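Local coordinates for protein solute carrier family 15 member 1 (Mus musculus, PDB 5A9D) that carries di- and tripeptides into cells together with protons, the part described here being its extracellular domain with an immunoglobulin-like fold, at residues Lys8-Gly13 with Met31-Thr36; Asn103-Met108 with Tyr167-Ala172; Ser134-Tyr139 with Asp153-Asn158. All blocks are in the same frame, centred on the assembly; numbering follows the deposited sequence.

Contact 1: Lys8-Gly13 with Met31-Thr36; sequences KVLNIG and MSQTDT
V9 and N11 of strand 4-11 pair with T34 and S32 in an antiparallel contact at the edge of a sheet. The tight part is the backbone. T34 N donates to V9 O at 2.9 Å, and N11 N donates to S32 O at 2.9 Å. Between these bonds L10 and Q33 form a non-hydrogen-bonded pair, with Q33 CB 3.8 Å from L10 CD1. N11 O takes a bond from S32 N and a weak one from M31 N. M31 and S32 thus both face N11, a G1 beta bulge. The M31 chain bends at chi2 (-64°) and returns its CE to within 3.3 Å of I12 O. N11 OD1 accepts from G13 N, an Asx turn, while N11 ND2 bonds to N15 O and L28 O.

T34 uses its side chain where a carbonyl might be expected. V9 N donates to T34 OG1 at 3.1 Å, and this OG1 donates onward to T36 O at 3.0 Å. A valine here has no hydroxyl and would probably leave V9 N and T36 O without this partner.

The looser side is that of K8 and Q33. The K8 chain is bent and crosses over the Q33 amide, with K8 CE 3.4 Å from Q33 OE1. The polar ends do not bond directly: a water accepts from K8 NZ and donates to Q33 OE1. D184 of the second subunit gives both residues a further, weak partner.

On its other side strand 4-11 pairs with strand 69-76, through backbone bonds of K8, L10 and I12. The V9 side chain packs on V19, F21 and L28 of the facing sheet, inside the beta sandwich.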
ATOM      1  N   LYS A   8      13.676   5.442  -5.348  1.00 32.05           N
ATOM      2  CA  LYS A   8      14.004   6.858  -5.165  1.00 32.49           C
ATOM      3  C   LYS A   8      14.506   6.940  -3.730  1.00 32.10           C
ATOM      4  O   LYS A   8      13.982   6.250  -2.867  1.00 31.65           O
ATOM      5  CB  LYS A   8      12.734   7.714  -5.340  1.00 34.65           C
ATOM      6  CG  LYS A   8      12.846   9.182  -4.975  1.00 45.65           C
ATOM      7  CD  LYS A   8      11.515   9.582  -4.406  1.00 56.09           C
ATOM      8  CE  LYS A   8      10.858  10.686  -5.160  1.00 60.21           C
ATOM      9  NZ  LYS A   8       9.424  10.747  -4.817  1.00 61.24           N
ATOM     10  N   VAL A   9      15.529   7.736  -3.474  1.00 28.21           N
ATOM     11  CA  VAL A   9      16.041   7.879  -2.100  1.00 28.21           C
ATOM     12  C   VAL A   9      15.669   9.267  -1.599  1.00 34.54           C
ATOM     13  O   VAL A   9      15.846  10.232  -2.324  1.00 34.52           O
ATOM     14  CB  VAL A   9      17.565   7.634  -1.993  1.00 30.40           C
ATOM     15  CG1 VAL A   9      18.041   7.683  -0.519  1.00 30.38           C
ATOM     16  CG2 VAL A   9      17.955   6.312  -2.652  1.00 29.55           C
ATOM     17  N   LEU A  10      15.140   9.360  -0.370  1.00 31.80           N
ATOM     18  CA  LEU A  10      14.819  10.633   0.244  1.00 31.86           C
ATOM     19  C   LEU A  10      15.493  10.654   1.614  1.00 34.65           C
ATOM     20  O   LEU A  10      15.196   9.841   2.494  1.00 35.01           O
ATOM     21  CB  LEU A  10      13.273  10.857   0.306  1.00 32.49           C
ATOM     22  CG  LEU A  10      12.709  11.978   1.214  1.00 37.79           C
ATOM     23  CD1 LEU A  10      13.183  13.369   0.787  1.00 39.06           C
ATOM     24  CD2 LEU A  10      11.179  11.974   1.217  1.00 36.79           C
ATOM     25  N   ASN A  11      16.443  11.560   1.756  1.00 33.25           N
ATOM     26  CA  ASN A  11      17.194  11.781   2.974  1.00 33.94           C
ATOM     27  C   ASN A  11      16.427  12.766   3.837  1.00 39.58           C
ATOM     28  O   ASN A  11      16.379  13.957   3.523  1.00 40.55           O
ATOM     29  CB  ASN A  11      18.587  12.312   2.633  1.00 29.46           C
ATOM     30  CG  ASN A  11      19.467  12.476   3.842  1.00 43.10           C
ATOM     31  OD1 ASN A  11      19.034  12.326   4.972  1.00 35.53           O
ATOM     32  ND2 ASN A  11      20.718  12.808   3.628  1.00 39.59           N
ATOM     33  N   ILE A  12      15.844  12.266   4.934  1.00 37.02           N
ATOM     34  CA  ILE A  12      15.044  13.044   5.881  1.00 38.64           C
ATOM     35  C   ILE A  12      15.772  13.273   7.220  1.00 45.64           C
ATOM     36  O   ILE A  12      15.144  13.703   8.189  1.00 47.59           O
ATOM     37  CB  ILE A  12      13.625  12.440   6.070  1.00 42.34           C
ATOM     38  CG1 ILE A  12      13.661  10.996   6.638  1.00 42.21           C
ATOM     39  CG2 ILE A  12      12.847  12.503   4.772  1.00 42.39           C
ATOM     40  CD1 ILE A  12      12.282  10.446   7.048  1.00 43.74           C
ATOM     41  N   GLY A  13      17.079  12.996   7.252  1.00 42.88           N
ATOM     42  CA  GLY A  13      17.919  13.215   8.432  1.00 45.01           C
ATOM     43  C   GLY A  13      18.561  14.590   8.400  1.00 49.76           C
ATOM     44  O   GLY A  13      18.163  15.429   7.593  1.00 48.92           O
ATOM     45  N   MET A  31      17.562  16.571   3.848  1.00 41.31           N
ATOM     46  CA  MET A  31      16.331  17.139   3.281  1.00 41.19           C
ATOM     47  C   MET A  31      16.382  17.229   1.763  1.00 42.89           C
ATOM     48  O   MET A  31      16.121  18.291   1.207  1.00 45.22           O
ATOM     49  CB  MET A  31      15.980  18.496   3.940  1.00 45.74           C
ATOM     50  CG  MET A  31      15.658  18.390   5.408  1.00 51.25           C
ATOM     51  SD  MET A  31      14.156  17.399   5.674  1.00 56.84           S
ATOM     52  CE  MET A  31      14.482  16.796   7.293  1.00 55.72           C
ATOM     53  N   SER A  32      16.817  16.145   1.106  1.00 35.77           N
ATOM     54  CA  SER A  32      16.910  16.091  -0.347  1.00 33.99           C
ATOM     55  C   SER A  32      16.597  14.686  -0.832  1.00 37.59           C
ATOM     56  O   SER A  32      16.742  13.720  -0.083  1.00 34.85           O
ATOM     57  CB  SER A  32      18.287  16.556  -0.839  1.00 36.13           C
ATOM     58  OG  SER A  32      19.267  15.543  -0.707  1.00 39.85           O
ATOM     59  N   GLN A  33      16.200  14.574  -2.099  1.00 34.46           N
ATOM     60  CA  GLN A  33      15.905  13.298  -2.705  1.00 32.94           C
ATOM     61  C   GLN A  33      16.580  13.142  -4.065  1.00 37.83           C
ATOM     62  O   GLN A  33      16.981  14.140  -4.659  1.00 35.33           O
ATOM     63  CB  GLN A  33      14.388  13.120  -2.845  1.00 33.49           C
ATOM     64  CG  GLN A  33      13.701  14.157  -3.746  1.00 35.36           C
ATOM     65  CD  GLN A  33      12.219  13.906  -3.864  1.00 53.24           C
ATOM     66  OE1 GLN A  33      11.602  13.274  -3.013  1.00 44.47           O
ATOM     67  NE2 GLN A  33      11.584  14.417  -4.898  1.00 46.28           N
ATOM     68  N   THR A  34      16.618  11.905  -4.595  1.00 35.29           N
ATOM     69  CA  THR A  34      17.140  11.691  -5.946  1.00 35.88           C
ATOM     70  C   THR A  34      16.054  12.244  -6.877  1.00 41.24           C
ATOM     71  O   THR A  34      14.872  12.085  -6.579  1.00 39.22           O
ATOM     72  CB  THR A  34      17.408  10.198  -6.207  1.00 35.29           C
ATOM     73  OG1 THR A  34      16.221   9.478  -5.902  1.00 29.22           O
ATOM     74  CG2 THR A  34      18.590   9.664  -5.405  1.00 30.40           C
ATOM     75  N   ASP A  35      16.439  12.929  -7.945  1.00 41.72           N
ATOM     76  CA  ASP A  35      15.467  13.530  -8.874  1.00 46.32           C
ATOM     77  C   ASP A  35      14.660  12.506  -9.661  1.00 53.01           C
ATOM     78  O   ASP A  35      13.587  12.834 -10.160  1.00 58.20           O
ATOM     79  CB  ASP A  35      16.124  14.563  -9.816  1.00 51.88           C
ATOM     80  CG  ASP A  35      17.509  14.240 -10.364  1.00 74.08           C
ATOM     81  OD1 ASP A  35      17.765  13.046 -10.682  1.00 74.21           O
ATOM     82  OD2 ASP A  35      18.317  15.196 -10.548  1.00 84.23           O
ATOM     83  N   THR A  36      15.170  11.267  -9.763  1.00 45.23           N
ATOM     84  CA  THR A  36      14.500  10.199 -10.494  1.00 45.04           C
ATOM     85  C   THR A  36      14.437   8.935  -9.642  1.00 45.43           C
ATOM     86  O   THR A  36      15.090   8.824  -8.587  1.00 43.71           O
ATOM     87  CB  THR A  36      15.255   9.857 -11.818  1.00 59.25           C
ATOM     88  OG1 THR A  36      16.518   9.247 -11.510  1.00 60.44           O
ATOM     89  CG2 THR A  36      15.425  11.055 -12.758  1.00 57.87           C
TER
HETATM   90  O   HOH W   1       9.325  11.968  -2.304  1.00 42.48           O

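Contact 2: Asn103-Met108 with Tyr167-Ala172; sequences NTLNEM and YVIRRA
T104 and I169 join two parallel neighbours where strand 97-103 runs out into a loop beside strand 164-171. N103 and I169 are the last parallel bridge. The loop then keeps its hold through one acceptor. I169 O takes T104 N at 3.0 Å, nearly in line with the carbonyl, and T104 OG1 at 2.7 Å, on a lone pair in the carbonyl plane. The T104 hydroxyl lies between its backbone N and carbonyl carbon (chi1 73°), which lets N and OG1 of one residue meet the same oxygen. A water donates to T104 OG1 and accepts from R171 N, carrying the link two residues along the strand, to R171.

Apolar branches flank this polar point. T104 CG2 meets V168 CG1 at 3.6 Å. L105 forks over the strand: its CD1 is 4.0 Å from I169 CG2, and its CD2 lies 3.7 Å from R171 CD.

N103 shapes the loop. Its OD1 accepts L105 N from above the amide plane, an Asx turn. Its ND2 donates to E107 O almost straight (170°), within the amide plane, and also bonds to V121 O.

I169 packs on F101 of strand 97-103 and on V109 and I111 of strand 109-113, and L105 on L177 of strand 177-184. T104 and V168 face the second subunit, against its I12 and M31.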
ATOM      1  N   ASN A 103      -3.479 -15.654  -0.776  1.00 27.77           N
ATOM      2  CA  ASN A 103      -2.948 -16.947  -0.383  1.00 28.84           C
ATOM      3  C   ASN A 103      -3.639 -17.428   0.878  1.00 34.38           C
ATOM      4  O   ASN A 103      -3.585 -16.734   1.884  1.00 35.72           O
ATOM      5  CB  ASN A 103      -1.424 -16.848  -0.193  1.00 28.22           C
ATOM      6  CG  ASN A 103      -0.783 -18.125   0.273  1.00 35.98           C
ATOM      7  OD1 ASN A 103      -1.303 -19.213   0.065  1.00 33.87           O
ATOM      8  ND2 ASN A 103       0.397 -18.026   0.838  1.00 26.17           N
ATOM      9  N   THR A 104      -4.298 -18.602   0.846  1.00 33.38           N
ATOM     10  CA  THR A 104      -4.912 -19.144   2.076  1.00 35.15           C
ATOM     11  C   THR A 104      -4.075 -20.295   2.644  1.00 41.87           C
ATOM     12  O   THR A 104      -4.447 -20.869   3.650  1.00 43.17           O
ATOM     13  CB  THR A 104      -6.378 -19.560   1.871  1.00 40.70           C
ATOM     14  OG1 THR A 104      -6.419 -20.754   1.096  1.00 36.18           O
ATOM     15  CG2 THR A 104      -7.227 -18.466   1.235  1.00 36.80           C
ATOM     16  N   LEU A 105      -2.944 -20.624   1.998  1.00 37.35           N
ATOM     17  CA  LEU A 105      -2.086 -21.721   2.426  1.00 37.99           C
ATOM     18  C   LEU A 105      -1.206 -21.288   3.588  1.00 43.07           C
ATOM     19  O   LEU A 105      -1.068 -20.091   3.821  1.00 40.10           O
ATOM     20  CB  LEU A 105      -1.232 -22.236   1.241  1.00 37.24           C
ATOM     21  CG  LEU A 105      -1.996 -22.541  -0.057  1.00 41.35           C
ATOM     22  CD1 LEU A 105      -1.030 -22.897  -1.165  1.00 41.48           C
ATOM     23  CD2 LEU A 105      -3.057 -23.623   0.142  1.00 41.75           C
ATOM     24  N   ASN A 106      -0.600 -22.270   4.300  1.00 42.28           N
ATOM     25  CA  ASN A 106       0.248 -22.051   5.474  1.00 45.20           C
ATOM     26  C   ASN A 106       1.718 -21.750   5.116  1.00 52.42           C
ATOM     27  O   ASN A 106       2.542 -21.484   6.001  1.00 56.92           O
ATOM     28  CB  ASN A 106       0.110 -23.243   6.460  1.00 46.70           C
ATOM     29  CG  ASN A 106      -1.319 -23.409   6.945  1.00 70.74           C
ATOM     30  OD1 ASN A 106      -2.003 -22.436   7.303  1.00 60.74           O
ATOM     31  ND2 ASN A 106      -1.831 -24.633   6.902  1.00 66.28           N
ATOM     32  N   GLU A 107       2.027 -21.781   3.821  1.00 45.68           N
ATOM     33  CA  GLU A 107       3.339 -21.474   3.246  1.00 45.16           C
ATOM     34  C   GLU A 107       3.143 -20.362   2.219  1.00 45.59           C
ATOM     35  O   GLU A 107       2.037 -20.192   1.697  1.00 41.17           O
ATOM     36  CB  GLU A 107       3.964 -22.708   2.541  1.00 47.43           C
ATOM     37  CG  GLU A 107       4.185 -23.939   3.424  1.00 60.07           C
ATOM     38  CD  GLU A 107       5.054 -23.780   4.662  1.00 92.25           C
ATOM     39  OE1 GLU A 107       6.040 -23.007   4.612  1.00 89.92           O
ATOM     40  OE2 GLU A 107       4.762 -24.455   5.677  1.00 89.68           O
ATOM     41  N   MET A 108       4.214 -19.622   1.927  1.00 42.67           N
ATOM     42  CA  MET A 108       4.225 -18.549   0.936  1.00 40.65           C
ATOM     43  C   MET A 108       3.990 -19.132  -0.464  1.00 40.53           C
ATOM     44  O   MET A 108       4.319 -20.289  -0.727  1.00 39.57           O
ATOM     45  CB  MET A 108       5.586 -17.850   0.941  1.00 45.03           C
ATOM     46  CG  MET A 108       5.805 -16.936   2.122  1.00 51.63           C
ATOM     47  SD  MET A 108       7.518 -16.365   2.093  1.00 59.27           S
ATOM     48  CE  MET A 108       7.582 -15.427   3.646  1.00 58.97           C
ATOM     49  N   TYR A 167      -7.945 -13.519  -7.080  1.00 30.75           N
ATOM     50  CA  TYR A 167      -7.822 -14.964  -7.263  1.00 30.95           C
ATOM     51  C   TYR A 167      -7.401 -15.554  -5.925  1.00 33.72           C
ATOM     52  O   TYR A 167      -6.353 -15.181  -5.394  1.00 31.45           O
ATOM     53  CB  TYR A 167      -6.800 -15.222  -8.394  1.00 33.11           C
ATOM     54  CG  TYR A 167      -7.349 -15.008  -9.794  1.00 39.19           C
ATOM     55  CD1 TYR A 167      -8.354 -14.074 -10.042  1.00 42.62           C
ATOM     56  CD2 TYR A 167      -6.916 -15.787 -10.860  1.00 42.79           C
ATOM     57  CE1 TYR A 167      -8.915 -13.929 -11.317  1.00 45.36           C
ATOM     58  CE2 TYR A 167      -7.474 -15.652 -12.137  1.00 45.25           C
ATOM     59  CZ  TYR A 167      -8.461 -14.712 -12.363  1.00 46.64           C
ATOM     60  OH  TYR A 167      -8.989 -14.570 -13.626  1.00 50.37           O
ATOM     61  N   VAL A 168      -8.288 -16.344  -5.302  1.00 30.40           N
ATOM     62  CA  VAL A 168      -8.021 -16.929  -3.975  1.00 29.56           C
ATOM     63  C   VAL A 168      -7.450 -18.325  -4.168  1.00 31.48           C
ATOM     64  O   VAL A 168      -8.107 -19.178  -4.736  1.00 32.65           O
ATOM     65  CB  VAL A 168      -9.286 -16.919  -3.053  1.00 34.73           C
ATOM     66  CG1 VAL A 168      -9.031 -17.676  -1.752  1.00 34.76           C
ATOM     67  CG2 VAL A 168      -9.751 -15.493  -2.755  1.00 34.76           C
ATOM     68  N   ILE A 169      -6.235 -18.554  -3.669  1.00 28.25           N
ATOM     69  CA  ILE A 169      -5.532 -19.825  -3.771  1.00 27.05           C
ATOM     70  C   ILE A 169      -5.829 -20.639  -2.535  1.00 33.83           C
ATOM     71  O   ILE A 169      -5.544 -20.169  -1.436  1.00 34.07           O
ATOM     72  CB  ILE A 169      -4.007 -19.548  -3.913  1.00 28.21           C
ATOM     73  CG1 ILE A 169      -3.729 -18.637  -5.155  1.00 28.24           C
ATOM     74  CG2 ILE A 169      -3.199 -20.895  -3.929  1.00 26.82           C
ATOM     75  CD1 ILE A 169      -2.234 -18.010  -5.148  1.00 30.09           C
ATOM     76  N   ARG A 170      -6.332 -21.877  -2.699  1.00 32.55           N
ATOM     77  CA  ARG A 170      -6.606 -22.769  -1.559  1.00 33.19           C
ATOM     78  C   ARG A 170      -6.248 -24.205  -1.869  1.00 35.93           C
ATOM     79  O   ARG A 170      -6.014 -24.537  -3.040  1.00 34.42           O
ATOM     80  CB  ARG A 170      -8.087 -22.693  -1.163  1.00 33.38           C
ATOM     81  CG  ARG A 170      -9.062 -23.056  -2.288  1.00 38.51           C
ATOM     82  CD  ARG A 170     -10.390 -23.489  -1.708  1.00 60.51           C
ATOM     83  NE  ARG A 170     -11.501 -23.144  -2.589  1.00 77.97           N
ATOM     84  CZ  ARG A 170     -12.717 -23.673  -2.499  1.00 98.79           C
ATOM     85  NH1 ARG A 170     -12.978 -24.605  -1.586  1.00 88.84           N
ATOM     86  NH2 ARG A 170     -13.679 -23.285  -3.325  1.00 84.87           N
ATOM     87  N   ARG A 171      -6.343 -25.075  -0.840  1.00 32.95           N
ATOM     88  CA  ARG A 171      -6.137 -26.515  -1.005  1.00 35.18           C
ATOM     89  C   ARG A 171      -7.375 -27.087  -1.648  1.00 40.08           C
ATOM     90  O   ARG A 171      -8.471 -26.769  -1.209  1.00 40.24           O
ATOM     91  CB  ARG A 171      -5.938 -27.237   0.351  1.00 37.20           C
ATOM     92  CG  ARG A 171      -4.631 -26.999   1.092  1.00 47.78           C
ATOM     93  CD  ARG A 171      -3.385 -27.316   0.291  1.00 57.43           C
ATOM     94  NE  ARG A 171      -3.060 -28.738   0.256  1.00 65.10           N
ATOM     95  CZ  ARG A 171      -2.336 -29.367   1.177  1.00 76.46           C
ATOM     96  NH1 ARG A 171      -1.908 -28.720   2.254  1.00 61.66           N
ATOM     97  NH2 ARG A 171      -2.054 -30.656   1.039  1.00 61.93           N
ATOM     98  N   ALA A 172      -7.214 -27.901  -2.702  1.00 40.19           N
ATOM     99  CA  ALA A 172      -8.316 -28.634  -3.351  1.00 41.66           C
ATOM    100  C   ALA A 172      -8.580 -29.890  -2.536  1.00 43.97           C
ATOM    101  O   ALA A 172      -7.707 -30.302  -1.776  1.00 42.43           O
ATOM    102  CB  ALA A 172      -7.925 -29.012  -4.779  1.00 43.36           C
TER
HETATM  103  O   HOH W   2      -6.598 -23.355   1.844  1.00 48.96           O

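Contact 3: Ser134-Tyr139 with Asp153-Asn158; sequences SGEKQY and DFKSSN
The Y139 ring lies with one face under F154 CB, which sits 3.7 Å from the ring centroid in a CH-pi contact. The F154 ring itself is slid aside. Its plane is 25° from that of Y139, but the centroids are 5.7 Å apart and the rings barely overlap. Y139 CG lies between its backbone N and carbonyl carbon (chi1 66°), which lays the ring alongside the other segment, with S156 N at its edge. Y139 OH is linked to K155 O through a water.

Y139 and F154 are also the hydrogen-bonded pair of an antiparallel hairpin. Y139 N donates to F154 O at 2.9 Å, from above the carbonyl plane, and F154 N returns a bond to Y139 O. Q138 and K155 follow as a non-hydrogen-bonded pair, their side chains running alongside each other. Beyond them S156 N gives K137 O a short, straight bond of 2.7 Å (172°). The S156 hydroxyl is used twice. OG accepts K137 N at 2.9 Å and donates to S157 O.

On the outer side E136 crosses K155. E136 OE2 and K155 NZ stay 4.2 Å apart, too far for a salt bridge. E136 OE2 instead reaches S156 O through a water.

The Y139 ring turns inward, onto F101, I111, M113 and V179. C150, on the chain between the two segments, is disulfide-bonded to C176 and ties the hairpin connection to the turn just before strand 177-184.

The chemistry is thus split. Backbone bonds and the Y139-F154 contact hold the hairpin together, while the E136-K155 charges probably add only a weak, solvent-screened attraction.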
ATOM      1  N   SER A 134      -6.748  -7.855 -21.967  1.00 51.93           N
ATOM      2  CA  SER A 134      -7.881  -8.793 -21.903  1.00 52.71           C
ATOM      3  C   SER A 134      -7.595 -10.190 -22.466  1.00 56.27           C
ATOM      4  O   SER A 134      -6.658 -10.379 -23.239  1.00 55.85           O
ATOM      5  CB  SER A 134      -9.116  -8.213 -22.592  1.00 58.19           C
ATOM      6  OG  SER A 134      -8.892  -6.960 -23.197  1.00 71.06           O
ATOM      7  N   GLY A 135      -8.427 -11.144 -22.073  1.00 52.98           N
ATOM      8  CA  GLY A 135      -8.361 -12.510 -22.562  1.00 53.49           C
ATOM      9  C   GLY A 135      -7.837 -13.489 -21.552  1.00 52.83           C
ATOM     10  O   GLY A 135      -7.285 -13.083 -20.528  1.00 50.77           O
ATOM     11  N   GLU A 136      -8.042 -14.795 -21.818  1.00 49.51           N
ATOM     12  CA  GLU A 136      -7.570 -15.887 -20.935  1.00 47.68           C
ATOM     13  C   GLU A 136      -6.021 -15.790 -20.804  1.00 49.28           C
ATOM     14  O   GLU A 136      -5.328 -15.625 -21.799  1.00 47.42           O
ATOM     15  CB  GLU A 136      -8.009 -17.238 -21.534  1.00 51.90           C
ATOM     16  CG  GLU A 136      -7.496 -18.493 -20.857  1.00 63.70           C
ATOM     17  CD  GLU A 136      -7.868 -19.774 -21.576  1.00 91.53           C
ATOM     18  OE1 GLU A 136      -7.251 -20.071 -22.625  1.00 86.61           O
ATOM     19  OE2 GLU A 136      -8.744 -20.510 -21.063  1.00 97.07           O
ATOM     20  N   LYS A 137      -5.502 -15.823 -19.580  1.00 45.52           N
ATOM     21  CA  LYS A 137      -4.059 -15.738 -19.323  1.00 45.62           C
ATOM     22  C   LYS A 137      -3.629 -17.020 -18.636  1.00 50.90           C
ATOM     23  O   LYS A 137      -4.306 -17.483 -17.704  1.00 49.15           O
ATOM     24  CB  LYS A 137      -3.697 -14.539 -18.379  1.00 44.42           C
ATOM     25  CG  LYS A 137      -4.083 -13.140 -18.873  1.00 50.31           C
ATOM     26  CD  LYS A 137      -3.306 -12.728 -20.106  1.00 64.29           C
ATOM     27  CE  LYS A 137      -4.198 -11.951 -21.033  1.00 73.41           C
ATOM     28  NZ  LYS A 137      -3.563 -11.693 -22.338  1.00 60.25           N
ATOM     29  N   GLN A 138      -2.487 -17.565 -19.059  1.00 46.88           N
ATOM     30  CA  GLN A 138      -1.915 -18.733 -18.405  1.00 46.34           C
ATOM     31  C   GLN A 138      -1.090 -18.229 -17.210  1.00 45.72           C
ATOM     32  O   GLN A 138      -0.491 -17.167 -17.284  1.00 45.70           O
ATOM     33  CB  GLN A 138      -1.005 -19.511 -19.360  1.00 50.17           C
ATOM     34  CG  GLN A 138      -1.753 -20.351 -20.377  1.00 72.31           C
ATOM     35  CD  GLN A 138      -1.120 -21.705 -20.480  1.00 95.13           C
ATOM     36  OE1 GLN A 138      -0.160 -21.905 -21.243  1.00 89.10           O
ATOM     37  NE2 GLN A 138      -1.601 -22.645 -19.662  1.00 88.92           N
ATOM     38  N   TYR A 139      -1.058 -18.979 -16.114  1.00 39.42           N
ATOM     39  CA  TYR A 139      -0.232 -18.618 -14.968  1.00 36.51           C
ATOM     40  C   TYR A 139       0.225 -19.833 -14.179  1.00 43.88           C
ATOM     41  O   TYR A 139      -0.339 -20.926 -14.314  1.00 44.42           O
ATOM     42  CB  TYR A 139      -0.897 -17.562 -14.063  1.00 34.53           C
ATOM     43  CG  TYR A 139      -2.147 -17.994 -13.337  1.00 35.51           C
ATOM     44  CD1 TYR A 139      -3.396 -17.930 -13.955  1.00 38.11           C
ATOM     45  CD2 TYR A 139      -2.099 -18.384 -12.005  1.00 34.57           C
ATOM     46  CE1 TYR A 139      -4.559 -18.268 -13.264  1.00 36.91           C
ATOM     47  CE2 TYR A 139      -3.246 -18.740 -11.315  1.00 35.83           C
ATOM     48  CZ  TYR A 139      -4.473 -18.674 -11.942  1.00 39.16           C
ATOM     49  OH  TYR A 139      -5.574 -18.994 -11.213  1.00 40.02           O
ATOM     50  N   ASP A 153       0.152 -25.387 -13.261  1.00 46.07           N
ATOM     51  CA  ASP A 153      -0.292 -24.569 -14.395  1.00 45.13           C
ATOM     52  C   ASP A 153      -1.766 -24.289 -14.322  1.00 45.66           C
ATOM     53  O   ASP A 153      -2.553 -25.199 -14.076  1.00 46.24           O
ATOM     54  CB  ASP A 153       0.062 -25.246 -15.728  1.00 49.87           C
ATOM     55  CG  ASP A 153       1.551 -25.526 -15.881  1.00 65.84           C
ATOM     56  OD1 ASP A 153       2.351 -24.573 -15.761  1.00 64.46           O
ATOM     57  OD2 ASP A 153       1.912 -26.699 -16.135  1.00 76.64           O
ATOM     58  N   PHE A 154      -2.143 -23.026 -14.481  1.00 39.13           N
ATOM     59  CA  PHE A 154      -3.531 -22.600 -14.371  1.00 38.64           C
ATOM     60  C   PHE A 154      -3.851 -21.630 -15.468  1.00 41.92           C
ATOM     61  O   PHE A 154      -2.951 -21.148 -16.142  1.00 39.91           O
ATOM     62  CB  PHE A 154      -3.788 -21.948 -12.989  1.00 38.67           C
ATOM     63  CG  PHE A 154      -3.548 -22.867 -11.817  1.00 40.23           C
ATOM     64  CD1 PHE A 154      -2.289 -22.972 -11.245  1.00 42.25           C
ATOM     65  CD2 PHE A 154      -4.580 -23.651 -11.303  1.00 42.88           C
ATOM     66  CE1 PHE A 154      -2.061 -23.851 -10.184  1.00 44.15           C
ATOM     67  CE2 PHE A 154      -4.346 -24.528 -10.247  1.00 45.80           C
ATOM     68  CZ  PHE A 154      -3.090 -24.613  -9.687  1.00 43.92           C
ATOM     69  N   LYS A 155      -5.134 -21.341 -15.643  1.00 42.22           N
ATOM     70  CA  LYS A 155      -5.609 -20.405 -16.650  1.00 44.26           C
ATOM     71  C   LYS A 155      -6.648 -19.491 -16.017  1.00 47.43           C
ATOM     72  O   LYS A 155      -7.539 -19.955 -15.304  1.00 46.71           O
ATOM     73  CB  LYS A 155      -6.225 -21.150 -17.861  1.00 49.83           C
ATOM     74  CG  LYS A 155      -5.194 -21.662 -18.854  1.00 72.81           C
ATOM     75  CD  LYS A 155      -5.844 -22.273 -20.105  1.00 88.79           C
ATOM     76  CE  LYS A 155      -6.218 -23.727 -19.958  1.00100.37           C
ATOM     77  NZ  LYS A 155      -6.910 -24.247 -21.174  1.00110.16           N
ATOM     78  N   SER A 156      -6.545 -18.193 -16.302  1.00 44.72           N
ATOM     79  CA  SER A 156      -7.525 -17.225 -15.829  1.00 45.41           C
ATOM     80  C   SER A 156      -8.751 -17.373 -16.711  1.00 54.93           C
ATOM     81  O   SER A 156      -8.655 -17.969 -17.791  1.00 58.72           O
ATOM     82  CB  SER A 156      -6.966 -15.811 -15.935  1.00 46.37           C
ATOM     83  OG  SER A 156      -7.085 -15.286 -17.247  1.00 54.97           O
ATOM     84  N   SER A 157      -9.905 -16.826 -16.286  1.00 52.14           N
ATOM     85  CA  SER A 157     -11.064 -16.859 -17.154  1.00 55.65           C
ATOM     86  C   SER A 157     -10.889 -15.780 -18.262  1.00 60.88           C
ATOM     87  O   SER A 157      -9.863 -15.078 -18.294  1.00 56.15           O
ATOM     88  CB  SER A 157     -12.345 -16.642 -16.357  1.00 61.41           C
ATOM     89  OG  SER A 157     -12.365 -15.353 -15.772  1.00 70.76           O
ATOM     90  N   ASN A 158     -11.881 -15.647 -19.152  1.00 61.78           N
ATOM     91  CA  ASN A 158     -11.842 -14.650 -20.204  1.00 64.03           C
ATOM     92  C   ASN A 158     -12.059 -13.257 -19.633  1.00 69.64           C
ATOM     93  O   ASN A 158     -13.183 -12.749 -19.629  1.00 73.76           O
ATOM     94  CB  ASN A 158     -12.845 -14.963 -21.322  1.00 66.04           C
ATOM     95  CG  ASN A 158     -12.696 -14.093 -22.564  1.00 83.08           C
ATOM     96  OD1 ASN A 158     -13.377 -14.298 -23.572  1.00 88.12           O
ATOM     97  ND2 ASN A 158     -11.817 -13.104 -22.536  1.00 67.79           N
TER
HETATM   98  O   HOH W   3     -10.160 -20.228 -18.761  1.00 65.75           O
HETATM   99  O   HOH W   4      -7.914 -19.193 -12.560  1.00 53.74           O

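Contacts 1 and 2 are partly buried, while contact 3 is a surface contact with a buried tyrosine beneath. Contact 1 lies on the far side of the chain's centre, about 38 Å from contact 2 between centres. Contacts 2 and 3 belong to the same lobe and meet where Y167 OH packs on S156 CB at 3.3 Å. Contacts 1 and 3 pair antiparallel strands, and in both a side-chain hydroxyl accepts a backbone N-H. Contact 2 is parallel and relies on one shared carbonyl. Contacts 1 and 2 also touch the second subunit, M31 packing on V168 of the other copy; contact 3 takes no part in that interface.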